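Local coordinates for protein lytic polysaccharide monooxygenase (Neurospora crassa, PDB 4QI8) that probably cleaves cellulose chains oxidatively at a copper centre, using electrons from a reduced donor and O2 as cosubstrate, at residues A[77-82]-A[207-212]; A[97-102]-A[179-184]. One frame throughout, in Å; residues are numbered along the deposited sequence. Where two conformers were deposited one is given.

Contact 1 of 2, residues A[77-82]-A[207-212]; sequences QFYLAR and PGPSVF
P209 meets the Y79 ring at its rim: CD lies in the ring plane, 3.8 Å from Y79 CE2 and 3.6 Å from Y79 OH. Both faces of the phenol are covered by residues of contact 2, the edge of F181 over one and the aliphatic part of K101 over the other. Y79 and Q77 belong to strand 76-82, inside the larger sheet of the AA9 beta-sandwich, and segment 207-212 is an irregular C-terminal loop running past them. A chi1 of -66° sets the phenol anti to the carbonyl carbon and lets its hydroxyl reach the loop, where OH lies 3.7 Å from G208 CA and hydrogen-bonds to Y185 OH. A beta carbon on G208 would run into that hydroxyl, and its phi of 94° independently suits glycine. The Q77 chain, extended beyond CG, brings its amide to P207. NE2 gives a long, weak bond of 3.3 Å to P207 O, fairly straight at 155°, and also pairs with E141 OE1. P207 O is shared, since K101 NZ donates to it as well. Q77 OE1 accepts from N206 ND2 and lies 3.6 Å from P207 CD.

Contact 2 of 2, residues A[97-102]-A[179-184]; sequences AVWFKI and VSFPGA
F181 drives its edge into one face of the W99 indole in a T-shaped pair. The planes stand at 70°, and the F181 ring centroid is 5.3 Å from that of the five-membered ring. The touching atom is F181 CD2, displaced toward the indole rim and 3.7 Å from W99 CD1. In the indole plane, the edge meets V179 O, 3.5 Å from W99 CD1; with CG beside the backbone N (chi1 -64°), the CD1 edge is brought near this oxygen, which also accepts from W99 N. At the polar end of the indole, W99 NE1 donates to G94 O. Behind the rings, W99 and V179 form an antiparallel hydrogen-bonded pair: V179 N to W99 O is 2.8 Å, and W99 N reaches V179 O at 3.0 Å. V98 N adds a weak bond to V179 O, bent to 121°, so V98 and W99 together face V179. This is a classic beta bulge, at the outermost strand of the sandwich's larger sheet. A97 CA also points a C-H at V179 O, 3.5 Å away. Putting an alanine here in place of W99 would probably leave the F181 edge without its aromatic face and G94 O without its NE1 donor. Further out, A81, L137 and the helix residues R41 and C42 pack against the indole. F181 is set by further partners: R139 makes a cation-pi contact with its ring, Y185 an edge-to-face one, and R41 NH1 donates to F181 O, the carbonyl of the cis peptide that leads into P182.

How the contacts relate
Contact 1 is the more buried, deep beside the inner strand 76-82, whereas contact 2 is only partly buried, with A97 exposed at the sheet's border. Yet contact 2 covers more surface, 263 Å² against 161 Å². The chemistry differs accordingly: loop 207-212 is met by side-chain ends alone, while 179-184 begins with a backbone pair, W99 with V179, interrupted by a bulge. Both attach late-chain loops to neighbouring strands of the same sheet, joined to each other by L80 N to F100 O at 2.8 Å. K101 bridges them further, its NZ lying 2.8 Å from P209 O. Along the chain, contact 2 is nested within the span closed by contact 1, and their centres are about 7 Å apart.

Contact 1 of 2, residues A[77-82]-A[207-212]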
ATOM      1  N   GLN A  77      -1.248  -4.049  -2.952  1.00  5.84           N
ATOM      2  CA  GLN A  77      -1.518  -4.350  -1.543  1.00  6.33           C
ATOM      3  C   GLN A  77      -1.756  -3.033  -0.810  1.00  5.65           C
ATOM      4  O   GLN A  77      -1.159  -2.009  -1.153  1.00  6.24           O
ATOM      5  CB  GLN A  77      -0.371  -5.141  -0.898  1.00  6.36           C
ATOM      6  CG  GLN A  77       0.153  -6.253  -1.785  1.00  6.17           C
ATOM      7  CD  GLN A  77       0.988  -7.312  -1.084  1.00  6.99           C
ATOM      8  OE1 GLN A  77       0.923  -8.484  -1.448  1.00  8.63           O
ATOM      9  NE2 GLN A  77       1.784  -6.913  -0.102  1.00  7.75           N
ATOM     10  N   PHE A  78      -2.628  -3.066   0.195  1.00  6.55           N
ATOM     11  CA  PHE A  78      -2.932  -1.891   1.009  1.00  6.36           C
ATOM     12  C   PHE A  78      -2.843  -2.224   2.490  1.00  6.06           C
ATOM     13  O   PHE A  78      -3.286  -3.292   2.927  1.00  6.71           O
ATOM     14  CB  PHE A  78      -4.341  -1.347   0.702  1.00  6.95           C
ATOM     15  CG  PHE A  78      -4.497  -0.790  -0.688  1.00  7.31           C
ATOM     16  CD1 PHE A  78      -4.100   0.510  -0.979  1.00  7.35           C
ATOM     17  CD2 PHE A  78      -5.038  -1.564  -1.707  1.00  8.37           C
ATOM     18  CE1 PHE A  78      -4.246   1.019  -2.247  1.00  8.43           C
ATOM     19  CE2 PHE A  78      -5.163  -1.054  -2.985  1.00  8.81           C
ATOM     20  CZ  PHE A  78      -4.766   0.234  -3.252  1.00  8.84           C
ATOM     21  N   TYR A  79      -2.299  -1.285   3.259  1.00  6.19           N
ATOM     22  CA  TYR A  79      -2.156  -1.417   4.698  1.00  5.96           C
ATOM     23  C   TYR A  79      -2.667  -0.153   5.379  1.00  5.91           C
ATOM     24  O   TYR A  79      -2.568   0.950   4.829  1.00  6.80           O
ATOM     25  CB  TYR A  79      -0.699  -1.577   5.104  1.00  6.30           C
ATOM     26  CG  TYR A  79       0.031  -2.830   4.676  1.00  6.41           C
ATOM     27  CD1 TYR A  79       0.423  -3.033   3.361  1.00  6.76           C
ATOM     28  CD2 TYR A  79       0.380  -3.803   5.620  1.00  6.58           C
ATOM     29  CE1 TYR A  79       1.141  -4.179   2.994  1.00  6.79           C
ATOM     30  CE2 TYR A  79       1.106  -4.925   5.265  1.00  7.56           C
ATOM     31  CZ  TYR A  79       1.476  -5.114   3.963  1.00  6.31           C
ATOM     32  OH  TYR A  79       2.207  -6.230   3.643  1.00  7.48           O
ATOM     33  N   LEU A  80      -3.157  -0.327   6.603  1.00  6.37           N
ATOM     34  CA  LEU A  80      -3.489   0.790   7.477  1.00  6.10           C
ATOM     35  C   LEU A  80      -2.595   0.805   8.709  1.00  6.59           C
ATOM     36  O   LEU A  80      -2.129  -0.241   9.167  1.00  7.05           O
ATOM     37  CB  LEU A  80      -4.927   0.655   7.971  1.00  7.84           C
ATOM     38  CG  LEU A  80      -6.019   1.028   6.974  1.00  7.27           C
ATOM     39  CD1 LEU A  80      -7.399   0.630   7.495  1.00  7.51           C
ATOM     40  CD2 LEU A  80      -6.002   2.531   6.669  1.00  7.88           C
ATOM     41  N   ALA A  81      -2.394   1.999   9.263  1.00  6.64           N
ATOM     42  CA  ALA A  81      -1.727   2.159  10.555  1.00  6.93           C
ATOM     43  C   ALA A  81      -2.420   3.284  11.297  1.00  7.08           C
ATOM     44  O   ALA A  81      -2.597   4.370  10.750  1.00  7.82           O
ATOM     45  CB  ALA A  81      -0.247   2.466  10.378  1.00  7.90           C
ATOM     46  N   ARG A  82      -2.799   3.027  12.546  1.00  8.17           N
ATOM     47  CA  ARG A  82      -3.538   4.008  13.324  1.00  8.78           C
ATOM     48  C   ARG A  82      -2.605   4.893  14.143  1.00  9.19           C
ATOM     49  O   ARG A  82      -1.808   4.427  14.961  1.00 10.10           O
ATOM     50  CB  ARG A  82      -4.533   3.319  14.257  1.00  9.40           C
ATOM     51  CG  ARG A  82      -5.442   4.308  14.965  1.00 10.45           C
ATOM     52  CD  ARG A  82      -6.451   3.617  15.860  1.00 11.20           C
ATOM     53  NE  ARG A  82      -7.360   4.553  16.524  1.00 12.52           N
ATOM     54  CZ  ARG A  82      -7.063   5.264  17.609  1.00 12.98           C
ATOM     55  NH1 ARG A  82      -5.874   5.170  18.191  1.00 14.90           N
ATOM     56  NH2 ARG A  82      -7.976   6.070  18.130  1.00 15.36           N
ATOM     57  N   PRO A 207       3.819 -11.079  -0.176  1.00  7.11           N
ATOM     58  CA  PRO A 207       4.645 -10.775   0.987  1.00  7.46           C
ATOM     59  C   PRO A 207       3.828 -10.055   2.050  1.00  7.31           C
ATOM     60  O   PRO A 207       2.793  -9.432   1.778  1.00  7.20           O
ATOM     61  CB  PRO A 207       5.751  -9.887   0.406  1.00  8.05           C
ATOM     62  CG  PRO A 207       5.085  -9.187  -0.712  1.00  8.39           C
ATOM     63  CD  PRO A 207       4.129 -10.195  -1.308  1.00  7.28           C
ATOM     64  N   GLY A 208       4.307 -10.171   3.277  1.00  7.17           N
ATOM     65  CA  GLY A 208       3.681  -9.521   4.402  1.00  6.64           C
ATOM     66  C   GLY A 208       2.693 -10.405   5.143  1.00  7.25           C
ATOM     67  O   GLY A 208       2.517 -11.587   4.836  1.00  8.19           O
ATOM     68  N   PRO A 209       2.010  -9.811   6.119  1.00  7.02           N
ATOM     69  CA  PRO A 209       1.105 -10.543   7.001  1.00  8.22           C
ATOM     70  C   PRO A 209      -0.192 -10.903   6.317  1.00  8.00           C
ATOM     71  O   PRO A 209      -0.466 -10.486   5.195  1.00  8.41           O
ATOM     72  CB  PRO A 209       0.871  -9.551   8.137  1.00  8.31           C
ATOM     73  CG  PRO A 209       0.999  -8.207   7.474  1.00  8.24           C
ATOM     74  CD  PRO A 209       2.113  -8.385   6.486  1.00  8.29           C
ATOM     75  N   SER A 210      -0.981 -11.695   7.019  1.00  9.78           N
ATOM     76  CA  SER A 210      -2.313 -12.047   6.566  1.00 11.30           C
ATOM     77  C   SER A 210      -3.204 -10.816   6.437  1.00 10.48           C
ATOM     78  O   SER A 210      -3.008  -9.837   7.136  1.00  9.37           O
ATOM     79  CB  SER A 210      -2.938 -13.012   7.569  1.00 12.88           C
ATOM     80  OG  SER A 210      -2.125 -14.162   7.751  1.00 15.27           O
ATOM     81  N   VAL A 211      -4.198 -10.883   5.555  1.00  9.73           N
ATOM     82  CA  VAL A 211      -5.186  -9.816   5.420  1.00  9.29           C
ATOM     83  C   VAL A 211      -6.119  -9.832   6.621  1.00  9.64           C
ATOM     84  O   VAL A 211      -6.734 -10.839   6.953  1.00 10.48           O
ATOM     85  CB  VAL A 211      -6.002  -9.948   4.113  1.00 10.28           C
ATOM     86  CG1 VAL A 211      -7.094  -8.878   4.030  1.00 10.33           C
ATOM     87  CG2 VAL A 211      -5.080  -9.859   2.891  1.00 10.64           C
ATOM     88  N   PHE A 212      -6.230  -8.684   7.264  1.00  9.58           N
ATOM     89  CA  PHE A 212      -7.154  -8.511   8.360  1.00  9.53           C
ATOM     90  C   PHE A 212      -8.552  -8.239   7.830  1.00 10.52           C
ATOM     91  O   PHE A 212      -8.736  -7.364   6.990  1.00 11.56           O
ATOM     92  CB  PHE A 212      -6.709  -7.342   9.230  1.00  9.69           C
ATOM     93  CG  PHE A 212      -7.734  -6.957  10.238  1.00 11.06           C
ATOM     94  CD1 PHE A 212      -7.819  -7.624  11.441  1.00 11.08           C
ATOM     95  CD2 PHE A 212      -8.663  -5.964   9.960  1.00 12.48           C
ATOM     96  CE1 PHE A 212      -8.799  -7.297  12.361  1.00 12.16           C
ATOM     97  CE2 PHE A 212      -9.640  -5.632  10.875  1.00 12.73           C
ATOM     98  CZ  PHE A 212      -9.705  -6.292  12.076  1.00 13.14           C
TER

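Contact 2 of 2, residues A[97-102]-A[179-184]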
ATOM      1  N   ALA A  97       5.714  -1.678  14.801  1.00  8.29           N
ATOM      2  CA  ALA A  97       4.848  -2.719  14.273  1.00  8.82           C
ATOM      3  C   ALA A  97       3.404  -2.254  14.360  1.00  9.01           C
ATOM      4  O   ALA A  97       2.656  -2.653  15.249  1.00 10.46           O
ATOM      5  CB  ALA A  97       5.048  -4.013  15.046  1.00 10.56           C
ATOM      6  N   VAL A  98       3.029  -1.391  13.422  1.00  7.96           N
ATOM      7  CA  VAL A  98       1.755  -0.693  13.453  1.00  8.14           C
ATOM      8  C   VAL A  98       0.898  -0.910  12.208  1.00  7.92           C
ATOM      9  O   VAL A  98      -0.262  -0.514  12.186  1.00  8.61           O
ATOM     10  CB  VAL A  98       1.964   0.831  13.673  1.00  9.36           C
ATOM     11  CG1 VAL A  98       2.601   1.082  15.024  1.00  9.73           C
ATOM     12  CG2 VAL A  98       2.806   1.465  12.557  1.00  9.29           C
ATOM     13  N   TRP A  99       1.462  -1.518  11.171  1.00  6.59           N
ATOM     14  CA  TRP A  99       0.776  -1.636   9.888  1.00  6.69           C
ATOM     15  C   TRP A  99       0.058  -2.975   9.784  1.00  7.21           C
ATOM     16  O   TRP A  99       0.682  -4.017   9.975  1.00  9.04           O
ATOM     17  CB  TRP A  99       1.788  -1.526   8.747  1.00  6.21           C
ATOM     18  CG  TRP A  99       2.475  -0.198   8.674  1.00  7.14           C
ATOM     19  CD1 TRP A  99       3.660   0.142   9.252  1.00  6.74           C
ATOM     20  CD2 TRP A  99       2.014   0.968   7.988  1.00  6.62           C
ATOM     21  NE1 TRP A  99       3.974   1.450   8.965  1.00  7.31           N
ATOM     22  CE2 TRP A  99       2.969   1.983   8.195  1.00  6.46           C
ATOM     23  CE3 TRP A  99       0.878   1.254   7.226  1.00  7.32           C
ATOM     24  CZ2 TRP A  99       2.823   3.266   7.657  1.00  7.16           C
ATOM     25  CZ3 TRP A  99       0.731   2.529   6.703  1.00  7.37           C
ATOM     26  CH2 TRP A  99       1.705   3.511   6.906  1.00  7.15           C
ATOM     27  N   PHE A 100      -1.229  -2.942   9.447  1.00  7.00           N
ATOM     28  CA  PHE A 100      -1.951  -4.176   9.158  1.00  7.08           C
ATOM     29  C   PHE A 100      -2.484  -4.118   7.740  1.00  6.66           C
ATOM     30  O   PHE A 100      -2.859  -3.058   7.232  1.00  7.17           O
ATOM     31  CB  PHE A 100      -3.059  -4.488  10.187  1.00  7.52           C
ATOM     32  CG  PHE A 100      -4.116  -3.423  10.345  1.00  8.07           C
ATOM     33  CD1 PHE A 100      -3.902  -2.326  11.159  1.00  8.51           C
ATOM     34  CD2 PHE A 100      -5.343  -3.548   9.715  1.00  8.19           C
ATOM     35  CE1 PHE A 100      -4.876  -1.363  11.324  1.00 10.32           C
ATOM     36  CE2 PHE A 100      -6.330  -2.598   9.892  1.00  9.72           C
ATOM     37  CZ  PHE A 100      -6.098  -1.505  10.702  1.00  9.16           C
ATOM     38  N   LYS A 101      -2.471  -5.279   7.099  1.00  7.26           N
ATOM     39  CA  LYS A 101      -2.871  -5.408   5.715  1.00  7.00           C
ATOM     40  C   LYS A 101      -4.376  -5.509   5.621  1.00  8.17           C
ATOM     41  O   LYS A 101      -4.988  -6.300   6.334  1.00  9.29           O
ATOM     42  CB  LYS A 101      -2.230  -6.656   5.121  1.00  7.99           C
ATOM     43  CG  LYS A 101      -2.521  -6.873   3.647  1.00  7.80           C
ATOM     44  CD  LYS A 101      -1.952  -8.192   3.142  1.00  8.64           C
ATOM     45  CE  LYS A 101      -0.453  -8.138   2.954  1.00  7.75           C
ATOM     46  NZ  LYS A 101       0.089  -9.500   2.685  1.00  8.17           N
ATOM     47  N   ILE A 102      -4.970  -4.723   4.727  1.00  7.58           N
ATOM     48  CA  ILE A 102      -6.406  -4.799   4.485  1.00  7.83           C
ATOM     49  C   ILE A 102      -6.772  -5.323   3.096  1.00  8.20           C
ATOM     50  O   ILE A 102      -7.942  -5.580   2.835  1.00  8.94           O
ATOM     51  CB  ILE A 102      -7.142  -3.468   4.771  1.00  8.10           C
ATOM     52  CG1 ILE A 102      -6.643  -2.340   3.864  1.00  8.25           C
ATOM     53  CG2 ILE A 102      -6.990  -3.107   6.239  1.00  9.82           C
ATOM     54  CD1 ILE A 102      -7.497  -1.095   3.962  1.00  9.97           C
ATOM     55  N   VAL A 179       2.767  -5.273  11.366  1.00  8.11           N
ATOM     56  CA  VAL A 179       4.155  -5.344  10.956  1.00  8.15           C
ATOM     57  C   VAL A 179       4.745  -3.943  10.823  1.00  6.40           C
ATOM     58  O   VAL A 179       4.035  -2.941  10.871  1.00  6.99           O
ATOM     59  CB  VAL A 179       4.306  -6.110   9.623  1.00  8.54           C
ATOM     60  CG1 VAL A 179       3.780  -7.539   9.794  1.00 10.48           C
ATOM     61  CG2 VAL A 179       3.607  -5.393   8.473  1.00  7.54           C
ATOM     62  N   SER A 180       6.060  -3.898  10.654  0.90  6.45           N
ATOM     63  CA  SER A 180       6.763  -2.639  10.466  0.53  6.45           C
ATOM     64  C   SER A 180       7.279  -2.512   9.036  0.91  5.54           C
ATOM     65  O   SER A 180       7.513  -3.511   8.346  0.85  5.36           O
ATOM     66  CB  SER A 180       7.928  -2.533  11.450  0.53  8.36           C
ATOM     67  OG  SER A 180       8.917  -3.508  11.182  0.53  8.50           O
ATOM     68  N   PHE A 181       7.460  -1.267   8.611  1.00  6.33           N
ATOM     69  CA  PHE A 181       8.132  -0.957   7.351  1.00  6.23           C
ATOM     70  C   PHE A 181       9.215   0.072   7.624  1.00  6.23           C
ATOM     71  O   PHE A 181       8.907   1.146   8.112  1.00  7.54           O
ATOM     72  CB  PHE A 181       7.160  -0.390   6.320  1.00  6.43           C
ATOM     73  CG  PHE A 181       6.240  -1.422   5.743  1.00  6.49           C
ATOM     74  CD1 PHE A 181       6.715  -2.364   4.852  1.00  6.93           C
ATOM     75  CD2 PHE A 181       4.917  -1.484   6.118  1.00  8.26           C
ATOM     76  CE1 PHE A 181       5.883  -3.348   4.337  1.00  9.09           C
ATOM     77  CE2 PHE A 181       4.080  -2.463   5.591  1.00  9.94           C
ATOM     78  CZ  PHE A 181       4.566  -3.392   4.707  1.00  9.91           C
ATOM     79  N   PRO A 182      10.483  -0.243   7.339  1.00  6.17           N
ATOM     80  CA  PRO A 182      10.992  -1.550   6.913  1.00  6.82           C
ATOM     81  C   PRO A 182      10.865  -2.593   8.030  1.00  6.46           C
ATOM     82  O   PRO A 182      10.711  -2.240   9.202  1.00  7.54           O
ATOM     83  CB  PRO A 182      12.452  -1.260   6.564  1.00  7.27           C
ATOM     84  CG  PRO A 182      12.814  -0.097   7.424  1.00  8.80           C
ATOM     85  CD  PRO A 182      11.576   0.732   7.541  1.00  7.72           C
ATOM     86  N   GLY A 183      10.911  -3.862   7.651  1.00  6.63           N
ATOM     87  CA  GLY A 183      10.876  -4.979   8.579  1.00  7.13           C
ATOM     88  C   GLY A 183      10.026  -6.131   8.079  1.00  7.60           C
ATOM     89  O   GLY A 183      10.388  -7.292   8.234  1.00  9.57           O
ATOM     90  N   ALA A 184       8.893  -5.808   7.475  1.00  6.97           N
ATOM     91  CA  ALA A 184       7.931  -6.831   7.076  1.00  8.01           C
ATOM     92  C   ALA A 184       8.457  -7.708   5.956  1.00  7.25           C
ATOM     93  O   ALA A 184       8.103  -8.886   5.873  1.00  8.99           O
ATOM     94  CB  ALA A 184       6.626  -6.182   6.634  1.00  9.30           C
TER